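Local coordinates for protein guanidinopropionase (Pseudomonas aeruginosa, PDB 3NIQ) that hydrolyses 3-guanidinopropanoate to beta-alanine and urea, using two manganese ions in each subunit of a homohexamer, at residues Asp4-Ile14 / Ile77-Gly89. Residues are numbered along the deposited sequence; the frame is centred on the assembly and turned at random.
Sequences DHPQPLDAAEI and IAPYDLVRVGDLG
The Y80 ring sits between two prolines: P8 lays its CG over one face, 4.0 Å from the ring centroid in a CH-pi contact, P79 puts CG over the other, and V85 CB meets the edge. In this arginase-family alpha/beta fold, residues 4-8 of the N-terminal segment 4-14 lie along helix 79-82 and the start of 85-90, an outermost strand of the chain's parallel sheet, away from the manganese site. The H5 ring carries R84 CG over one face, displaced toward the rim, with Y80 O and L82 O at its edge, near the ring plane. H5 chi1 of -65° places its CG beside the backbone N, and H5 ND1 donates to Y80 O at 2.9 Å; the oxygen lies nearly in the ring plane, but the bond is bent, 137° at the hydrogen, and ND1 stands above the carbonyl plane of Y80. R84 offers a guanidinium face to P6 CD, while its NE is held by A34 O. Between the backbones, a water accepts from V85 N at 2.8 Å and lies within hydrogen-bonding reach of P6 O and V83 O. Farther out, Q7 bends at chi2 (-71°), and its NE2 makes a weak hydrogen bond of 3.1 Å to D81 OD1.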
ATOM      1  N   ASP A   4       9.841  38.116  19.747  1.00 38.86           N
ATOM      2  CA  ASP A   4       9.338  37.004  20.628  1.00 38.19           C
ATOM      3  C   ASP A   4       8.050  36.334  20.104  1.00 36.22           C
ATOM      4  O   ASP A   4       7.258  35.798  20.880  1.00 36.02           O
ATOM      5  CB  ASP A   4       9.163  37.474  22.091  1.00 39.27           C
ATOM      6  CG  ASP A   4       8.124  38.589  22.246  1.00 41.99           C
ATOM      7  OD1 ASP A   4       7.855  39.333  21.273  1.00 45.36           O
ATOM      8  OD2 ASP A   4       7.578  38.726  23.362  1.00 45.88           O
ATOM      9  N   HIS A   5       7.848  36.369  18.791  1.00 33.76           N
ATOM     10  CA  HIS A   5       6.762  35.609  18.170  1.00 31.33           C
ATOM     11  C   HIS A   5       7.011  34.124  18.423  1.00 30.83           C
ATOM     12  O   HIS A   5       8.154  33.721  18.603  1.00 30.93           O
ATOM     13  CB  HIS A   5       6.720  35.892  16.672  1.00 30.45           C
ATOM     14  CG  HIS A   5       6.374  37.312  16.333  1.00 29.46           C
ATOM     15  ND1 HIS A   5       6.170  37.738  15.037  1.00 29.88           N
ATOM     16  CD2 HIS A   5       6.179  38.400  17.121  1.00 29.07           C
ATOM     17  CE1 HIS A   5       5.869  39.027  15.039  1.00 32.02           C
ATOM     18  NE2 HIS A   5       5.873  39.453  16.291  1.00 31.88           N
ATOM     19  N   PRO A   6       5.945  33.301  18.461  1.00 29.68           N
ATOM     20  CA  PRO A   6       6.210  31.853  18.465  1.00 28.03           C
ATOM     21  C   PRO A   6       7.026  31.469  17.229  1.00 27.76           C
ATOM     22  O   PRO A   6       6.916  32.119  16.194  1.00 27.26           O
ATOM     23  CB  PRO A   6       4.809  31.240  18.395  1.00 27.14           C
ATOM     24  CG  PRO A   6       3.919  32.299  19.025  1.00 28.01           C
ATOM     25  CD  PRO A   6       4.500  33.605  18.526  1.00 29.26           C
ATOM     26  N   GLN A   7       7.883  30.465  17.365  1.00 26.50           N
ATOM     27  CA  GLN A   7       8.683  29.990  16.248  1.00 26.92           C
ATOM     28  C   GLN A   7       8.577  28.463  16.238  1.00 25.75           C
ATOM     29  O   GLN A   7       8.426  27.851  17.300  1.00 26.46           O
ATOM     30  CB  GLN A   7      10.168  30.401  16.388  1.00 27.16           C
ATOM     31  CG  GLN A   7      10.476  31.918  16.352  1.00 28.45           C
ATOM     32  CD  GLN A   7      10.290  32.564  14.984  1.00 28.94           C
ATOM     33  OE1 GLN A   7      10.504  31.949  13.946  1.00 31.50           O
ATOM     34  NE2 GLN A   7       9.898  33.826  14.987  1.00 29.37           N
ATOM     35  N   PRO A   8       8.659  27.850  15.045  1.00 24.85           N
ATOM     36  CA  PRO A   8       8.673  26.393  14.922  1.00 25.87           C
ATOM     37  C   PRO A   8       9.874  25.822  15.662  1.00 26.77           C
ATOM     38  O   PRO A   8      10.844  26.547  15.868  1.00 26.95           O
ATOM     39  CB  PRO A   8       8.891  26.163  13.414  1.00 26.00           C
ATOM     40  CG  PRO A   8       8.506  27.439  12.752  1.00 26.29           C
ATOM     41  CD  PRO A   8       8.839  28.521  13.741  1.00 25.66           C
ATOM     42  N   LEU A   9       9.833  24.541  16.025  1.00 27.09           N
ATOM     43  CA  LEU A   9      11.019  23.877  16.568  1.00 27.97           C
ATOM     44  C   LEU A   9      12.213  24.100  15.630  1.00 29.04           C
ATOM     45  O   LEU A   9      12.084  24.018  14.408  1.00 27.71           O
ATOM     46  CB  LEU A   9      10.769  22.377  16.789  1.00 27.03           C
ATOM     47  CG  LEU A   9       9.763  21.941  17.870  1.00 27.63           C
ATOM     48  CD1 LEU A   9       9.520  20.407  17.862  1.00 22.00           C
ATOM     49  CD2 LEU A   9      10.198  22.401  19.260  1.00 27.30           C
ATOM     50  N   ASP A  10      13.371  24.411  16.200  1.00 30.60           N
ATOM     51  CA  ASP A  10      14.559  24.662  15.388  1.00 32.25           C
ATOM     52  C   ASP A  10      15.136  23.361  14.789  1.00 32.40           C
ATOM     53  O   ASP A  10      15.656  22.508  15.521  1.00 31.46           O
ATOM     54  CB  ASP A  10      15.612  25.388  16.225  1.00 33.38           C
ATOM     55  CG  ASP A  10      16.740  25.971  15.383  1.00 36.03           C
ATOM     56  OD1 ASP A  10      16.729  25.851  14.133  1.00 38.48           O
ATOM     57  OD2 ASP A  10      17.644  26.566  16.000  1.00 40.80           O
ATOM     58  N   ALA A  11      15.029  23.228  13.464  1.00 32.19           N
ATOM     59  CA  ALA A  11      15.433  22.003  12.753  1.00 34.31           C
ATOM     60  C   ALA A  11      16.945  21.782  12.755  1.00 35.31           C
ATOM     61  O   ALA A  11      17.428  20.693  12.437  1.00 35.61           O
ATOM     62  CB  ALA A  11      14.908  22.013  11.327  1.00 33.78           C
ATOM     63  N   ALA A  12      17.692  22.826  13.098  1.00 36.81           N
ATOM     64  CA  ALA A  12      19.144  22.719  13.239  1.00 37.25           C
ATOM     65  C   ALA A  12      19.488  21.979  14.535  1.00 37.82           C
ATOM     66  O   ALA A  12      20.636  21.592  14.749  1.00 38.76           O
ATOM     67  CB  ALA A  12      19.762  24.104  13.231  1.00 36.79           C
ATOM     68  N   GLU A  13      18.474  21.776  15.379  1.00 37.53           N
ATOM     69  CA  GLU A  13      18.630  21.209  16.715  1.00 38.20           C
ATOM     70  C   GLU A  13      17.723  19.989  16.935  1.00 37.04           C
ATOM     71  O   GLU A  13      18.081  19.068  17.671  1.00 37.68           O
ATOM     72  CB  GLU A  13      18.269  22.280  17.754  1.00 39.23           C
ATOM     73  CG  GLU A  13      18.768  22.017  19.175  1.00 43.73           C
ATOM     74  CD  GLU A  13      20.157  22.604  19.428  1.00 48.58           C
ATOM     75  OE1 GLU A  13      20.911  22.041  20.260  1.00 50.11           O
ATOM     76  OE2 GLU A  13      20.491  23.630  18.795  1.00 50.88           O
ATOM     77  N   ILE A  14      16.533  20.017  16.337  1.00 34.53           N
ATOM     78  CA  ILE A  14      15.547  18.958  16.513  1.00 32.68           C
ATOM     79  C   ILE A  14      15.138  18.471  15.127  1.00 30.66           C
ATOM     80  O   ILE A  14      14.498  19.205  14.376  1.00 30.58           O
ATOM     81  CB  ILE A  14      14.313  19.430  17.329  1.00 33.33           C
ATOM     82  CG1 ILE A  14      14.744  19.929  18.725  1.00 35.01           C
ATOM     83  CG2 ILE A  14      13.314  18.269  17.501  1.00 31.37           C
ATOM     84  CD1 ILE A  14      13.698  20.804  19.445  1.00 36.99           C
ATOM     85  N   ILE A  77       8.814  35.876   2.217  1.00 26.85           N
ATOM     86  CA  ILE A  77       8.017  36.077   3.422  1.00 25.81           C
ATOM     87  C   ILE A  77       8.474  35.104   4.500  1.00 26.03           C
ATOM     88  O   ILE A  77       8.682  33.916   4.235  1.00 25.82           O
ATOM     89  CB  ILE A  77       6.513  35.905   3.153  1.00 25.61           C
ATOM     90  CG1 ILE A  77       6.055  36.939   2.109  1.00 26.65           C
ATOM     91  CG2 ILE A  77       5.717  36.019   4.470  1.00 23.06           C
ATOM     92  CD1 ILE A  77       4.657  36.699   1.483  1.00 25.43           C
ATOM     93  N   ALA A  78       8.670  35.625   5.707  1.00 24.74           N
ATOM     94  CA  ALA A  78       8.993  34.804   6.857  1.00 25.71           C
ATOM     95  C   ALA A  78       7.827  35.006   7.832  1.00 25.83           C
ATOM     96  O   ALA A  78       7.860  35.922   8.659  1.00 26.26           O
ATOM     97  CB  ALA A  78      10.328  35.255   7.473  1.00 26.71           C
ATOM     98  N   PRO A  79       6.775  34.162   7.714  1.00 25.71           N
ATOM     99  CA  PRO A  79       5.498  34.398   8.397  1.00 25.80           C
ATOM    100  C   PRO A  79       5.612  34.552   9.915  1.00 26.20           C
ATOM    101  O   PRO A  79       4.937  35.405  10.500  1.00 26.77           O
ATOM    102  CB  PRO A  79       4.662  33.159   8.043  1.00 25.16           C
ATOM    103  CG  PRO A  79       5.646  32.120   7.641  1.00 24.04           C
ATOM    104  CD  PRO A  79       6.771  32.883   6.980  1.00 24.80           C
ATOM    105  N   TYR A  80       6.446  33.732  10.537  1.00 25.90           N
ATOM    106  CA  TYR A  80       6.540  33.711  11.981  1.00 27.01           C
ATOM    107  C   TYR A  80       7.256  34.936  12.539  1.00 27.65           C
ATOM    108  O   TYR A  80       7.051  35.265  13.701  1.00 28.14           O
ATOM    109  CB  TYR A  80       7.197  32.416  12.458  1.00 26.62           C
ATOM    110  CG  TYR A  80       6.667  31.219  11.706  1.00 26.53           C
ATOM    111  CD1 TYR A  80       5.315  30.850  11.790  1.00 25.30           C
ATOM    112  CD2 TYR A  80       7.506  30.470  10.889  1.00 24.81           C
ATOM    113  CE1 TYR A  80       4.831  29.748  11.072  1.00 27.21           C
ATOM    114  CE2 TYR A  80       7.031  29.392  10.172  1.00 25.86           C
ATOM    115  CZ  TYR A  80       5.697  29.037  10.263  1.00 26.96           C
ATOM    116  OH  TYR A  80       5.237  27.968   9.542  1.00 26.22           O
ATOM    117  N   ASP A  81       8.096  35.582  11.721  1.00 28.35           N
ATOM    118  CA  ASP A  81       8.721  36.861  12.098  1.00 29.51           C
ATOM    119  C   ASP A  81       7.748  38.005  11.890  1.00 29.22           C
ATOM    120  O   ASP A  81       7.663  38.899  12.733  1.00 30.15           O
ATOM    121  CB  ASP A  81      10.019  37.136  11.321  1.00 30.44           C
ATOM    122  CG  ASP A  81      11.152  36.190  11.711  1.00 31.88           C
ATOM    123  OD1 ASP A  81      11.164  35.694  12.851  1.00 32.44           O
ATOM    124  OD2 ASP A  81      12.031  35.944  10.867  1.00 36.05           O
ATOM    125  N   LEU A  82       6.988  37.947  10.795  1.00 27.79           N
ATOM    126  CA  LEU A  82       5.990  38.973  10.496  1.00 27.94           C
ATOM    127  C   LEU A  82       4.918  39.099  11.567  1.00 27.26           C
ATOM    128  O   LEU A  82       4.609  40.204  11.997  1.00 28.09           O
ATOM    129  CB  LEU A  82       5.315  38.730   9.142  1.00 27.59           C
ATOM    130  CG  LEU A  82       6.024  39.227   7.906  1.00 30.34           C
ATOM    131  CD1 LEU A  82       5.043  39.160   6.730  1.00 30.79           C
ATOM    132  CD2 LEU A  82       6.517  40.673   8.144  1.00 33.05           C
ATOM    133  N   VAL A  83       4.345  37.974  11.991  1.00 25.61           N
ATOM    134  CA  VAL A  83       3.215  37.996  12.941  1.00 23.81           C
ATOM    135  C   VAL A  83       3.269  36.797  13.871  1.00 23.51           C
ATOM    136  O   VAL A  83       4.113  35.907  13.698  1.00 23.26           O
ATOM    137  CB  VAL A  83       1.836  37.997  12.205  1.00 23.96           C
ATOM    138  CG1 VAL A  83       1.775  39.112  11.169  1.00 23.03           C
ATOM    139  CG2 VAL A  83       1.570  36.638  11.540  1.00 21.81           C
ATOM    140  N   ARG A  84       2.380  36.774  14.861  1.00 23.37           N
ATOM    141  CA  ARG A  84       2.291  35.655  15.783  1.00 24.05           C
ATOM    142  C   ARG A  84       1.394  34.541  15.232  1.00 23.97           C
ATOM    143  O   ARG A  84       0.185  34.740  15.014  1.00 23.61           O
ATOM    144  CB  ARG A  84       1.775  36.127  17.137  1.00 24.47           C
ATOM    145  CG  ARG A  84       2.653  37.216  17.791  1.00 27.69           C
ATOM    146  CD  ARG A  84       1.998  37.749  19.068  1.00 30.58           C
ATOM    147  NE  ARG A  84       1.641  36.634  19.947  1.00 36.27           N
ATOM    148  CZ  ARG A  84       2.443  36.098  20.868  1.00 37.58           C
ATOM    149  NH1 ARG A  84       3.666  36.591  21.064  1.00 37.26           N
ATOM    150  NH2 ARG A  84       2.006  35.079  21.611  1.00 34.49           N
ATOM    151  N   VAL A  85       2.006  33.376  15.022  1.00 24.17           N
ATOM    152  CA  VAL A  85       1.343  32.188  14.468  1.00 23.19           C
ATOM    153  C   VAL A  85       1.418  31.054  15.481  1.00 23.17           C
ATOM    154  O   VAL A  85       2.437  30.871  16.170  1.00 22.64           O
ATOM    155  CB  VAL A  85       2.003  31.732  13.136  1.00 23.28           C
ATOM    156  CG1 VAL A  85       1.116  30.699  12.404  1.00 19.86           C
ATOM    157  CG2 VAL A  85       2.239  32.928  12.221  1.00 22.50           C
ATOM    158  N   GLY A  86       0.339  30.289  15.586  1.00 22.43           N
ATOM    159  CA  GLY A  86       0.315  29.176  16.526  1.00 22.28           C
ATOM    160  C   GLY A  86      -0.660  28.089  16.142  1.00 22.58           C
ATOM    161  O   GLY A  86      -1.547  28.308  15.309  1.00 23.16           O
ATOM    162  N   ASP A  87      -0.488  26.913  16.743  1.00 23.12           N
ATOM    163  CA  ASP A  87      -1.419  25.794  16.557  1.00 23.64           C
ATOM    164  C   ASP A  87      -2.501  25.949  17.606  1.00 23.78           C
ATOM    165  O   ASP A  87      -2.271  25.752  18.796  1.00 23.95           O
ATOM    166  CB  ASP A  87      -0.697  24.429  16.666  1.00 23.30           C
ATOM    167  CG  ASP A  87      -1.602  23.241  16.312  1.00 23.52           C
ATOM    168  OD1 ASP A  87      -2.819  23.326  16.539  1.00 20.09           O
ATOM    169  OD2 ASP A  87      -1.096  22.208  15.816  1.00 20.26           O
ATOM    170  N   LEU A  88      -3.682  26.342  17.154  1.00 23.83           N
ATOM    171  CA  LEU A  88      -4.806  26.581  18.024  1.00 23.94           C
ATOM    172  C   LEU A  88      -5.588  25.307  18.331  1.00 23.55           C
ATOM    173  O   LEU A  88      -6.670  25.362  18.885  1.00 24.29           O
ATOM    174  CB  LEU A  88      -5.735  27.629  17.386  1.00 24.73           C
ATOM    175  CG  LEU A  88      -5.752  29.036  17.968  1.00 25.72           C
ATOM    176  CD1 LEU A  88      -6.851  29.838  17.277  1.00 24.50           C
ATOM    177  CD2 LEU A  88      -5.953  29.046  19.524  1.00 24.03           C
ATOM    178  N   GLY A  89      -5.044  24.148  17.979  1.00 22.45           N
ATOM    179  CA  GLY A  89      -5.736  22.897  18.282  1.00 21.56           C
ATOM    180  C   GLY A  89      -6.835  22.643  17.255  1.00 21.17           C
ATOM    181  O   GLY A  89      -6.802  23.198  16.140  1.00 19.92           O
TER
HETATM  182  O   HOH W   1       4.853  33.425  15.021  1.00 26.27           O